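Local coordinates for tail spike protein gp49 (Pseudomonas phage LKA1, PDB 4RU4), which forms the tailspike of the phage and acts as a lyase on the O-specific polysaccharide of Pseudomonas, probably during entry into the host, at residues Ala190-Gly193 with Ala194-Ala197. Numbering follows the deposited sequence.
Sequences AYDG and ATVA
D192 and T195 close a type I beta turn with G193 and A194 at its corners. T195 N donates to D192 O at 2.8 Å, coming from above the carbonyl plane, with an N-H...O angle of 162°. The same oxygen accepts a second hydrogen bond, from T195 OG1, 2.7 Å from D192 O and tilted 15° from the carbonyl plane, so one residue grips it through both backbone and side chain. A chi1 of 65° sets that hydroxyl between the threonine's own N and carbonyl carbon, facing back over the turn, while CG2 rests against D192 CB and CG. The aspartate carboxylate adds an Asx turn: D192 OD1 accepts from A194 N at 3.0 Å, the donor standing above the carboxylate plane. Water 1 ties the turn's two ends together, accepting from D192 N at 2.9 Å and donating to T195 OG1, which thus acts as both donor and acceptor. Water 2 lies between G193 O and V196 O. Apart from these polar bonds, V196 CG1 packs obliquely on Y191 CD1 at 3.8 Å, and the tyrosine's hydroxyl is hydrogen-bonded to E169. G193 N is taken up by S126 OG. Within the Ig-like domain the turn lies in the loop between strand 180-183 and strand 197-202; Y191 and V196 both touch I150 of strand 147-151, whose Y151 pairs through the backbone with A197.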
loop_
_atom_site.group_PDB
_atom_site.type_symbol
_atom_site.label_atom_id
_atom_site.label_comp_id
_atom_site.label_asym_id
_atom_site.label_seq_id
_atom_site.Cartn_x
_atom_site.Cartn_y
_atom_site.Cartn_z
ATOM N N ALA B 190 -21.096 12.114 18.195
ATOM C CA ALA B 190 -21.636 12.722 19.399
ATOM C C ALA B 190 -22.879 11.939 19.782
ATOM O O ALA B 190 -23.564 11.397 18.900
ATOM C CB ALA B 190 -22.020 14.192 19.097
ATOM N N TYR B 191 -23.181 11.882 21.080
ATOM C CA TYR B 191 -24.366 11.181 21.593
ATOM C C TYR B 191 -25.083 12.022 22.646
ATOM O O TYR B 191 -24.434 12.588 23.544
ATOM C CB TYR B 191 -23.984 9.829 22.203
ATOM C CG TYR B 191 -23.270 8.979 21.184
ATOM C CD1 TYR B 191 -23.982 8.337 20.179
ATOM C CD2 TYR B 191 -21.882 8.891 21.184
ATOM C CE1 TYR B 191 -23.333 7.594 19.213
ATOM C CE2 TYR B 191 -21.212 8.166 20.205
ATOM C CZ TYR B 191 -21.941 7.515 19.219
ATOM O OH TYR B 191 -21.274 6.793 18.239
ATOM N N ASP B 192 -26.410 12.087 22.513
ATOM C CA ASP B 192 -27.321 12.634 23.522
ATOM C C ASP B 192 -27.481 11.543 24.575
ATOM O O ASP B 192 -27.926 10.432 24.256
ATOM C CB ASP B 192 -28.672 12.926 22.859
ATOM C CG ASP B 192 -29.704 13.539 23.816
ATOM O OD1 ASP B 192 -29.570 13.411 25.053
ATOM O OD2 ASP B 192 -30.671 14.150 23.303
ATOM N N GLY B 193 -27.110 11.856 25.817
ATOM C CA GLY B 193 -27.075 10.863 26.872
ATOM C C GLY B 193 -28.432 10.218 27.071
ATOM O O GLY B 193 -28.527 9.061 27.492
ATOM N N ALA B 194 -29.488 10.964 26.758
ATOM C CA ALA B 194 -30.840 10.471 26.963
ATOM C C ALA B 194 -31.281 9.498 25.886
ATOM O O ALA B 194 -32.367 8.918 25.980
ATOM C CB ALA B 194 -31.830 11.637 27.051
ATOM N N THR B 195 -30.470 9.325 24.853
ATOM C CA THR B 195 -30.880 8.473 23.738
ATOM C C THR B 195 -30.068 7.184 23.552
ATOM O O THR B 195 -30.352 6.409 22.626
ATOM C CB THR B 195 -30.783 9.235 22.431
ATOM O OG1 THR B 195 -29.403 9.546 22.194
ATOM C CG2 THR B 195 -31.563 10.518 22.518
ATOM N N VAL B 196 -29.059 6.948 24.391
ATOM C CA VAL B 196 -28.201 5.775 24.187
ATOM C C VAL B 196 -28.251 4.815 25.377
ATOM O O VAL B 196 -28.472 5.236 26.520
ATOM C CB VAL B 196 -26.725 6.163 23.859
ATOM C CG1 VAL B 196 -26.601 6.696 22.419
ATOM C CG2 VAL B 196 -26.191 7.216 24.837
ATOM N N ALA B 197 -28.080 3.527 25.088
ATOM C CA ALA B 197 -27.908 2.502 26.104
ATOM C C ALA B 197 -26.492 1.965 25.933
ATOM O O ALA B 197 -26.022 1.801 24.805
ATOM C CB ALA B 197 -28.905 1.371 25.895
HETATM O O HOH W 1 -27.797 10.686 20.399
HETATM O O HOH W 2 -27.024 6.872 28.376
#